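Slr0280 protein (Synechocystis sp., PDB 5H3K) is of unknown function but carries a phosphodiester glycosidase domain of the NAGPA family, so it may cleave phosphodiester-linked sugars. Local coordinates at residues 129-134 / 174-179; 63-68 / 86-91; 353-358 / 490-495. All blocks are in the same frame, centred on the assembly; numbering follows the deposited sequence.

Overall arrangement
From the N terminus the three contacts follow one another in series, none nesting within or crossing another, a worked example of successive closures along a beta-rich chain. Interaction 2 comes first, folding helix 82-89 back onto strand 61-72. Interaction 1 then joins the loop before strand 138-140 to the start of strand 177-182, tying the first mixed sheet to the antiparallel sheet that strand 177-182 borders. These two touch, W177 N probably bonding to L89 O, with centres 11 Å apart. Interaction 3, on the opposite side of the chain's centre, closes a much longer loop, tying the connection between strands 481-488 and 497-500 to strand 354-356, all three strands belonging to one mixed sheet.

Interaction 1: 129-134 / 174-179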
loop_
_atom_site.group_PDB
_atom_site.type_symbol
_atom_site.label_atom_id
_atom_site.label_comp_id
_atom_site.label_asym_id
_atom_site.label_seq_id
_atom_site.Cartn_x
_atom_site.Cartn_y
_atom_site.Cartn_z
ATOM N N SER A 129 -13.384 -28.618 0.766
ATOM C CA SER A 129 -14.523 -29.163 1.502
ATOM C C SER A 129 -15.661 -28.167 1.613
ATOM O O SER A 129 -16.839 -28.528 1.493
ATOM C CB SER A 129 -14.098 -29.616 2.894
ATOM O OG SER A 129 -13.339 -30.808 2.806
ATOM N N LEU A 130 -15.297 -26.911 1.856
ATOM C CA LEU A 130 -16.262 -25.830 1.990
ATOM C C LEU A 130 -17.223 -25.799 0.814
ATOM O O LEU A 130 -18.425 -25.606 0.983
ATOM C CB LEU A 130 -15.524 -24.493 2.063
ATOM C CG LEU A 130 -16.364 -23.243 2.307
ATOM C CD1 LEU A 130 -17.031 -23.315 3.666
ATOM C CD2 LEU A 130 -15.483 -22.010 2.213
ATOM N N LEU A 131 -16.682 -25.996 -0.381
ATOM C CA LEU A 131 -17.446 -25.814 -1.614
ATOM C C LEU A 131 -17.774 -27.130 -2.292
ATOM O O LEU A 131 -18.183 -27.147 -3.452
ATOM C CB LEU A 131 -16.657 -24.947 -2.587
ATOM C CG LEU A 131 -16.274 -23.573 -2.042
ATOM C CD1 LEU A 131 -15.443 -22.816 -3.061
ATOM C CD2 LEU A 131 -17.542 -22.814 -1.675
ATOM N N GLN A 132 -17.593 -28.229 -1.563
ATOM C CA GLN A 132 -17.728 -29.569 -2.136
ATOM C C GLN A 132 -19.118 -29.842 -2.722
ATOM O O GLN A 132 -19.245 -30.488 -3.765
ATOM C CB GLN A 132 -17.366 -30.636 -1.095
ATOM C CG GLN A 132 -16.643 -31.839 -1.687
ATOM C CD GLN A 132 -15.682 -32.488 -0.703
ATOM O OE1 GLN A 132 -16.016 -32.692 0.468
ATOM N NE2 GLN A 132 -14.473 -32.808 -1.171
ATOM N N GLY A 133 -20.153 -29.334 -2.057
ATOM C CA GLY A 133 -21.514 -29.555 -2.501
ATOM C C GLY A 133 -21.802 -29.018 -3.889
ATOM O O GLY A 133 -22.772 -29.431 -4.525
ATOM N N PHE A 134 -20.959 -28.106 -4.372
ATOM C CA PHE A 134 -21.243 -27.409 -5.621
ATOM C C PHE A 134 -20.531 -27.991 -6.836
ATOM O O PHE A 134 -20.617 -27.440 -7.940
ATOM C CB PHE A 134 -20.951 -25.914 -5.464
ATOM C CG PHE A 134 -21.642 -25.296 -4.285
ATOM C CD1 PHE A 134 -23.027 -25.294 -4.208
ATOM C CD2 PHE A 134 -20.912 -24.734 -3.244
ATOM C CE1 PHE A 134 -23.682 -24.737 -3.111
ATOM C CE2 PHE A 134 -21.554 -24.172 -2.147
ATOM C CZ PHE A 134 -22.945 -24.171 -2.082
ATOM N N PRO A 174 -26.578 -20.861 -0.608
ATOM C CA PRO A 174 -25.450 -19.952 -0.372
ATOM C C PRO A 174 -25.048 -19.271 -1.672
ATOM O O PRO A 174 -25.250 -19.833 -2.758
ATOM C CB PRO A 174 -24.336 -20.896 0.084
ATOM C CG PRO A 174 -25.063 -22.034 0.738
ATOM C CD PRO A 174 -26.302 -22.228 -0.129
ATOM N N ALA A 175 -24.488 -18.071 -1.568
ATOM C CA ALA A 175 -24.125 -17.319 -2.757
ATOM C C ALA A 175 -22.849 -16.527 -2.520
ATOM O O ALA A 175 -22.662 -15.953 -1.453
ATOM C CB ALA A 175 -25.267 -16.384 -3.161
ATOM N N PHE A 176 -21.968 -16.510 -3.510
ATOM C CA PHE A 176 -20.787 -15.659 -3.435
ATOM C C PHE A 176 -21.215 -14.199 -3.529
ATOM O O PHE A 176 -22.166 -13.868 -4.239
ATOM C CB PHE A 176 -19.844 -15.992 -4.575
ATOM C CG PHE A 176 -19.414 -17.428 -4.598
ATOM C CD1 PHE A 176 -18.991 -18.052 -3.433
ATOM C CD2 PHE A 176 -19.454 -18.160 -5.774
ATOM C CE1 PHE A 176 -18.585 -19.383 -3.440
ATOM C CE2 PHE A 176 -19.045 -19.499 -5.795
ATOM C CZ PHE A 176 -18.614 -20.107 -4.625
ATOM N N TRP A 177 -20.514 -13.324 -2.820
ATOM C CA TRP A 177 -20.844 -11.907 -2.864
ATOM C C TRP A 177 -19.618 -11.045 -2.591
ATOM O O TRP A 177 -18.615 -11.524 -2.045
ATOM C CB TRP A 177 -21.971 -11.589 -1.865
ATOM C CG TRP A 177 -21.631 -12.006 -0.466
ATOM C CD1 TRP A 177 -21.824 -13.245 0.098
ATOM C CD2 TRP A 177 -21.015 -11.194 0.541
ATOM N NE1 TRP A 177 -21.373 -13.242 1.402
ATOM C CE2 TRP A 177 -20.879 -12.006 1.695
ATOM C CE3 TRP A 177 -20.576 -9.868 0.579
ATOM C CZ2 TRP A 177 -20.310 -11.517 2.876
ATOM C CZ3 TRP A 177 -20.010 -9.392 1.757
ATOM C CH2 TRP A 177 -19.879 -10.218 2.887
ATOM N N GLN A 178 -19.702 -9.776 -2.986
ATOM C CA GLN A 178 -18.667 -8.801 -2.686
ATOM C C GLN A 178 -19.328 -7.455 -2.421
ATOM O O GLN A 178 -20.507 -7.256 -2.754
ATOM C CB GLN A 178 -17.684 -8.697 -3.854
ATOM C CG GLN A 178 -18.334 -8.309 -5.171
ATOM C CD GLN A 178 -17.365 -8.357 -6.354
ATOM O OE1 GLN A 178 -16.827 -7.331 -6.774
ATOM N NE2 GLN A 178 -17.150 -9.550 -6.896
ATOM N N VAL A 179 -18.586 -6.539 -1.802
ATOM C CA VAL A 179 -19.120 -5.219 -1.487
ATOM C C VAL A 179 -18.064 -4.154 -1.751
ATOM O O VAL A 179 -16.899 -4.344 -1.421
ATOM C CB VAL A 179 -19.677 -5.152 -0.024
ATOM C CG1 VAL A 179 -18.657 -5.672 0.984
ATOM C CG2 VAL A 179 -20.140 -3.730 0.337
#
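L131 and F134 reach across to F176 and P174 from a type I beta turn, S129 to Q132, that runs on into a short 3-10 segment. The contact shows how apolar side chains can join a loop to the approach of a strand, with no hydrogen bond between the segments. The loop 129-134 follows strand 122-126 of the first mixed sheet, while 174-179 runs into strand 177-182 and includes its first residues; that strand is an outermost one of a four-stranded antiparallel sheet. The turn is closed by the bond from Q132 N to S129 O, 3.2 Å long. L131, its third residue, is buried. Its CG lies anti to the carbonyl carbon (chi1 -57°), and from there the CD2 branch extends to the far end of the F176 ring, 4.0 Å from CE1. The two side chains come from opposite directions, and the methyl group meets the ring at its edge, in the ring plane. W106 packs against the same F176 with its ring inclined only slightly, and L89 from helix 82-89 also touches it. Past Q132 the chain winds round so that F134 N bonds to L131 O at 3.1 Å, and this second turn brings the F134 side chain round to face P174. P174 also touches W106, F107 and F257, while its carbonyl oxygen takes a hydrogen bond from T149 OG1. F134, which also rests on P147, uses the outermost carbon of its ring: CZ lies 4.1 Å from P174 CG and 4.2 Å from P174 CB, with P174 CG at the edge of the F134 ring, near its plane.

Interaction 2: 63-68 / 86-91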
loop_
_atom_site.group_PDB
_atom_site.type_symbol
_atom_site.label_atom_id
_atom_site.label_comp_id
_atom_site.label_asym_id
_atom_site.label_seq_id
_atom_site.Cartn_x
_atom_site.Cartn_y
_atom_site.Cartn_z
ATOM N N TYR A 63 -12.267 -11.854 -11.567
ATOM C CA TYR A 63 -11.866 -11.029 -10.428
ATOM C C TYR A 63 -10.447 -11.415 -10.016
ATOM O O TYR A 63 -10.048 -12.567 -10.178
ATOM C CB TYR A 63 -12.851 -11.229 -9.274
ATOM C CG TYR A 63 -14.266 -10.865 -9.636
ATOM C CD1 TYR A 63 -15.186 -11.840 -10.007
ATOM C CD2 TYR A 63 -14.680 -9.541 -9.630
ATOM C CE1 TYR A 63 -16.492 -11.504 -10.352
ATOM C CE2 TYR A 63 -15.973 -9.195 -9.969
ATOM C CZ TYR A 63 -16.878 -10.178 -10.325
ATOM O OH TYR A 63 -18.168 -9.829 -10.662
ATOM N N PRO A 64 -9.661 -10.443 -9.522
ATOM C CA PRO A 64 -8.265 -10.691 -9.136
ATOM C C PRO A 64 -8.173 -11.434 -7.800
ATOM O O PRO A 64 -8.204 -10.813 -6.736
ATOM C CB PRO A 64 -7.692 -9.282 -8.995
ATOM C CG PRO A 64 -8.898 -8.440 -8.581
ATOM C CD PRO A 64 -10.062 -9.034 -9.331
ATOM N N VAL A 65 -8.085 -12.759 -7.863
ATOM C CA VAL A 65 -7.943 -13.590 -6.674
ATOM C C VAL A 65 -6.892 -14.664 -6.943
ATOM O O VAL A 65 -7.007 -15.414 -7.919
ATOM C CB VAL A 65 -9.268 -14.290 -6.282
ATOM C CG1 VAL A 65 -9.034 -15.247 -5.109
ATOM C CG2 VAL A 65 -10.345 -13.275 -5.934
ATOM N N ALA A 66 -5.870 -14.741 -6.091
ATOM C CA ALA A 66 -4.854 -15.776 -6.253
ATOM C C ALA A 66 -5.440 -17.144 -5.908
ATOM O O ALA A 66 -6.164 -17.292 -4.918
ATOM C CB ALA A 66 -3.642 -15.477 -5.370
ATOM N N TRP A 67 -5.130 -18.147 -6.722
ATOM C CA TRP A 67 -5.550 -19.511 -6.427
ATOM C C TRP A 67 -4.445 -20.493 -6.781
ATOM O O TRP A 67 -3.552 -20.194 -7.587
ATOM C CB TRP A 67 -6.843 -19.867 -7.176
ATOM C CG TRP A 67 -6.666 -19.829 -8.644
ATOM C CD1 TRP A 67 -6.837 -18.754 -9.460
ATOM C CD2 TRP A 67 -6.265 -20.919 -9.487
ATOM N NE1 TRP A 67 -6.563 -19.103 -10.761
ATOM C CE2 TRP A 67 -6.213 -20.427 -10.805
ATOM C CE3 TRP A 67 -5.948 -22.260 -9.254
ATOM C CZ2 TRP A 67 -5.851 -21.232 -11.889
ATOM C CZ3 TRP A 67 -5.593 -23.058 -10.333
ATOM C CH2 TRP A 67 -5.542 -22.537 -11.631
ATOM N N GLY A 68 -4.500 -21.658 -6.151
ATOM C CA GLY A 68 -3.593 -22.743 -6.476
ATOM C C GLY A 68 -4.252 -24.079 -6.186
ATOM O O GLY A 68 -5.117 -24.176 -5.311
ATOM N N MET A 86 -12.058 -13.655 1.072
ATOM C CA MET A 86 -12.851 -12.801 1.939
ATOM C C MET A 86 -13.593 -11.753 1.122
ATOM O O MET A 86 -14.797 -11.540 1.307
ATOM C CB MET A 86 -11.950 -12.124 2.973
ATOM C CG MET A 86 -12.711 -11.278 3.985
ATOM S SD MET A 86 -11.626 -10.481 5.188
ATOM C CE MET A 86 -10.741 -9.325 4.121
ATOM N N GLN A 87 -12.884 -11.127 0.188
ATOM C CA GLN A 87 -13.436 -9.973 -0.511
ATOM C C GLN A 87 -14.280 -10.297 -1.720
ATOM O O GLN A 87 -15.157 -9.518 -2.080
ATOM C CB GLN A 87 -12.327 -8.995 -0.884
ATOM C CG GLN A 87 -11.861 -8.228 0.326
ATOM C CD GLN A 87 -10.789 -7.240 0.007
ATOM O OE1 GLN A 87 -10.821 -6.568 -1.030
ATOM N NE2 GLN A 87 -9.818 -7.140 0.895
ATOM N N PHE A 88 -14.031 -11.440 -2.341
ATOM C CA PHE A 88 -14.725 -11.771 -3.579
ATOM C C PHE A 88 -15.690 -12.947 -3.468
ATOM O O PHE A 88 -16.551 -13.121 -4.331
ATOM C CB PHE A 88 -13.711 -11.963 -4.706
ATOM C CG PHE A 88 -13.015 -10.683 -5.106
ATOM C CD1 PHE A 88 -13.575 -9.835 -6.054
ATOM C CD2 PHE A 88 -11.807 -10.324 -4.525
ATOM C CE1 PHE A 88 -12.931 -8.660 -6.428
ATOM C CE2 PHE A 88 -11.161 -9.156 -4.887
ATOM C CZ PHE A 88 -11.725 -8.316 -5.842
ATOM N N LEU A 89 -15.570 -13.737 -2.405
ATOM C CA LEU A 89 -16.551 -14.793 -2.136
ATOM C C LEU A 89 -17.471 -14.425 -0.976
ATOM O O LEU A 89 -18.607 -14.898 -0.913
ATOM C CB LEU A 89 -15.883 -16.134 -1.848
ATOM C CG LEU A 89 -14.896 -16.697 -2.864
ATOM C CD1 LEU A 89 -14.625 -18.152 -2.543
ATOM C CD2 LEU A 89 -15.413 -16.533 -4.289
ATOM N N GLY A 90 -16.977 -13.593 -0.058
ATOM C CA GLY A 90 -17.716 -13.222 1.133
ATOM C C GLY A 90 -17.459 -14.094 2.356
ATOM O O GLY A 90 -18.264 -14.100 3.283
ATOM N N LEU A 91 -16.344 -14.820 2.375
ATOM C CA LEU A 91 -15.986 -15.593 3.571
ATOM C C LEU A 91 -15.666 -14.675 4.742
ATOM O O LEU A 91 -14.847 -13.768 4.612
ATOM C CB LEU A 91 -14.751 -16.459 3.327
ATOM C CG LEU A 91 -14.686 -17.504 2.223
ATOM C CD1 LEU A 91 -13.515 -18.459 2.491
ATOM C CD2 LEU A 91 -15.993 -18.267 2.055
#
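F88 packs against three successive residues of strand 61-72, Y63, P64 and V65, and so exemplifies how one aromatic side chain can fasten a helix to a strand. The apolar contacts are shared out around its ring. On one flank CD1 comes 3.6 Å from Y63 CB; on the other, CD2 comes equally close to V65 CG2, the methyl that stands anti to its own carbonyl carbon. The far end is met by proline: F88 CZ lies 3.9 Å from P64 CD and the same distance from CG, the two side chains crossing at about a right angle. A first torsion of -68° keeps the F88 ring beside its backbone N and directs it from the helix onto Y63, P64 and V65. The rings of Y63 and F88 have centroids 5.6 Å apart and planes inclined by 39°, an oblique meeting. Q178 of strand 177-182 touches both of these rings. No hydrogen bond joins the two segments; P64 O accepts from Q589 NE2 and Q87 NE2 donates to L590 O, which links strand and helix alike to the short strand 589-590. Within 86-91, G90, with a positive phi of 92°, is the first residue after the helix to leave helical angles, and its N makes a weak bond to M86 O. The whole is a beta-beta-alpha arrangement: strands 61-72 and 75-81 form an antiparallel hairpin, and helix 82-89 returns to pack on the first of them.

Interaction 3: 353-358 / 490-495; sequences AVWSQQ and EAFNAF
W355 is met twice by the 490-495 segment, through the ring of F492 and through the main-chain carbonyl of F495. This is a clear case of an indole whose edge serves two purposes, CH2 for packing and NE1 for a bond. The segment, within the phosphodiester glycosidase region, is a 3-10 segment from E490 to A494 followed by F495. E490 O accepts from both N493 N, at 3.0 Å, and N493 ND2, at 2.9 Å, the two donors approaching from the same face of its carbonyl plane; E490 OE1 forms a salt bridge with R486 NE. F492 then faces strand 354-356. Its CD1 lies 3.8 Å from W355 CH2 and 4.1 Å from CZ2, near the indole plane. The side chains cross at about a right angle, and L384, A370 and A372 also touch F492. N493 turns away from the strand, its OD1 held by S487 N. At F495 the chain leaves the turn, and the ring leads away from the strand toward T380, A372 and Q378, while the backbone O takes the bond from W355 NE1. That bond is 3.0 Å long and nearly straight, at 176°; the oxygen sits in the indole plane, whereas the donor is tilted out of the carbonyl plane. W355 CG sits between its backbone N and carbonyl carbon (chi1 78°), which directs the indole across to the turn. W360 stacks on this indole, and the backbone of W355 pairs with G498 of strand 497-500. The buried N-H is thus satisfied by main chain, and the directional bond, together with the stack, should fix the rotation of the indole.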
loop_
_atom_site.group_PDB
_atom_site.type_symbol
_atom_site.label_atom_id
_atom_site.label_comp_id
_atom_site.label_asym_id
_atom_site.label_seq_id
_atom_site.Cartn_x
_atom_site.Cartn_y
_atom_site.Cartn_z
ATOM N N ALA A 353 13.065 10.834 -0.084
ATOM C CA ALA A 353 14.050 9.765 -0.167
ATOM C C ALA A 353 13.455 8.397 -0.472
ATOM O O ALA A 353 12.460 7.993 0.124
ATOM C CB ALA A 353 14.858 9.698 1.122
ATOM N N VAL A 354 14.078 7.678 -1.403
ATOM C CA VAL A 354 13.732 6.274 -1.636
ATOM C C VAL A 354 15.023 5.570 -1.997
ATOM O O VAL A 354 15.656 5.927 -2.995
ATOM C CB VAL A 354 12.753 6.085 -2.831
ATOM C CG1 VAL A 354 12.495 4.606 -3.063
ATOM C CG2 VAL A 354 11.419 6.830 -2.633
ATOM N N TRP A 355 15.439 4.584 -1.203
ATOM C CA TRP A 355 16.642 3.821 -1.568
ATOM C C TRP A 355 16.593 2.348 -1.157
ATOM O O TRP A 355 15.938 1.979 -0.174
ATOM C CB TRP A 355 17.929 4.508 -1.065
ATOM C CG TRP A 355 18.307 4.384 0.416
ATOM C CD1 TRP A 355 19.259 3.560 0.955
ATOM C CD2 TRP A 355 17.793 5.167 1.515
ATOM N NE1 TRP A 355 19.360 3.770 2.315
ATOM C CE2 TRP A 355 18.478 4.740 2.679
ATOM C CE3 TRP A 355 16.822 6.167 1.620
ATOM C CZ2 TRP A 355 18.214 5.296 3.940
ATOM C CZ3 TRP A 355 16.555 6.703 2.867
ATOM C CH2 TRP A 355 17.252 6.271 4.015
ATOM N N SER A 356 17.280 1.506 -1.919
ATOM C CA SER A 356 17.305 0.076 -1.617
ATOM C C SER A 356 18.591 -0.547 -2.107
ATOM O O SER A 356 19.068 -0.209 -3.188
ATOM C CB SER A 356 16.103 -0.649 -2.228
ATOM O OG SER A 356 16.189 -0.694 -3.632
ATOM N N GLN A 357 19.139 -1.462 -1.311
ATOM C CA GLN A 357 20.449 -2.066 -1.586
ATOM C C GLN A 357 21.511 -1.033 -1.995
ATOM O O GLN A 357 22.270 -1.235 -2.951
ATOM C CB GLN A 357 20.305 -3.227 -2.590
ATOM C CG GLN A 357 19.280 -4.267 -2.096
ATOM C CD GLN A 357 19.102 -5.461 -3.032
ATOM O OE1 GLN A 357 18.536 -6.483 -2.647
ATOM N NE2 GLN A 357 19.580 -5.331 -4.260
ATOM N N GLN A 358 21.530 0.078 -1.255
ATOM C CA GLN A 358 22.434 1.217 -1.458
ATOM C C GLN A 358 22.271 1.922 -2.800
ATOM O O GLN A 358 23.144 2.677 -3.221
ATOM C CB GLN A 358 23.906 0.826 -1.240
ATOM C CG GLN A 358 24.246 0.431 0.195
ATOM C CD GLN A 358 25.750 0.476 0.487
ATOM O OE1 GLN A 358 26.487 1.289 -0.074
ATOM N NE2 GLN A 358 26.199 -0.396 1.379
ATOM N N GLU A 490 24.305 10.800 10.949
ATOM C CA GLU A 490 25.311 9.795 10.589
ATOM C C GLU A 490 24.822 8.347 10.599
ATOM O O GLU A 490 25.256 7.536 9.772
ATOM C CB GLU A 490 26.540 9.960 11.485
ATOM C CG GLU A 490 27.788 9.185 11.036
ATOM C CD GLU A 490 28.331 9.622 9.676
ATOM O OE1 GLU A 490 28.013 10.742 9.208
ATOM O OE2 GLU A 490 29.093 8.830 9.069
ATOM N N ALA A 491 23.916 8.008 11.516
ATOM C CA ALA A 491 23.443 6.626 11.621
ATOM C C ALA A 491 22.793 6.102 10.344
ATOM O O ALA A 491 22.769 4.891 10.116
ATOM C CB ALA A 491 22.486 6.455 12.803
ATOM N N PHE A 492 22.264 6.997 9.516
ATOM C CA PHE A 492 21.598 6.576 8.286
ATOM C C PHE A 492 22.571 5.923 7.316
ATOM O O PHE A 492 22.174 5.098 6.492
ATOM C CB PHE A 492 20.873 7.744 7.615
ATOM C CG PHE A 492 19.463 7.941 8.110
ATOM C CD1 PHE A 492 18.411 7.244 7.531
ATOM C CD2 PHE A 492 19.193 8.824 9.146
ATOM C CE1 PHE A 492 17.097 7.422 7.981
ATOM C CE2 PHE A 492 17.889 9.015 9.605
ATOM C CZ PHE A 492 16.842 8.308 9.026
ATOM N N ASN A 493 23.852 6.273 7.412
ATOM C CA ASN A 493 24.845 5.693 6.505
ATOM C C ASN A 493 25.030 4.179 6.654
ATOM O O ASN A 493 25.574 3.509 5.764
ATOM C CB ASN A 493 26.175 6.423 6.648
ATOM C CG ASN A 493 26.066 7.868 6.259
ATOM O OD1 ASN A 493 25.907 8.192 5.077
ATOM N ND2 ASN A 493 26.116 8.753 7.248
ATOM N N ALA A 494 24.567 3.637 7.771
ATOM C CA ALA A 494 24.677 2.203 8.009
ATOM C C ALA A 494 23.616 1.397 7.274
ATOM O O ALA A 494 23.756 0.179 7.128
ATOM C CB ALA A 494 24.610 1.913 9.507
ATOM N N PHE A 495 22.547 2.050 6.811
ATOM C CA PHE A 495 21.387 1.291 6.327
ATOM C C PHE A 495 21.219 1.354 4.812
ATOM O O PHE A 495 21.180 2.440 4.237
ATOM C CB PHE A 495 20.105 1.756 7.031
ATOM C CG PHE A 495 20.141 1.572 8.527
ATOM C CD1 PHE A 495 19.741 0.376 9.101
ATOM C CD2 PHE A 495 20.617 2.586 9.360
ATOM C CE1 PHE A 495 19.784 0.195 10.502
ATOM C CE2 PHE A 495 20.671 2.415 10.751
ATOM C CZ PHE A 495 20.247 1.222 11.319
#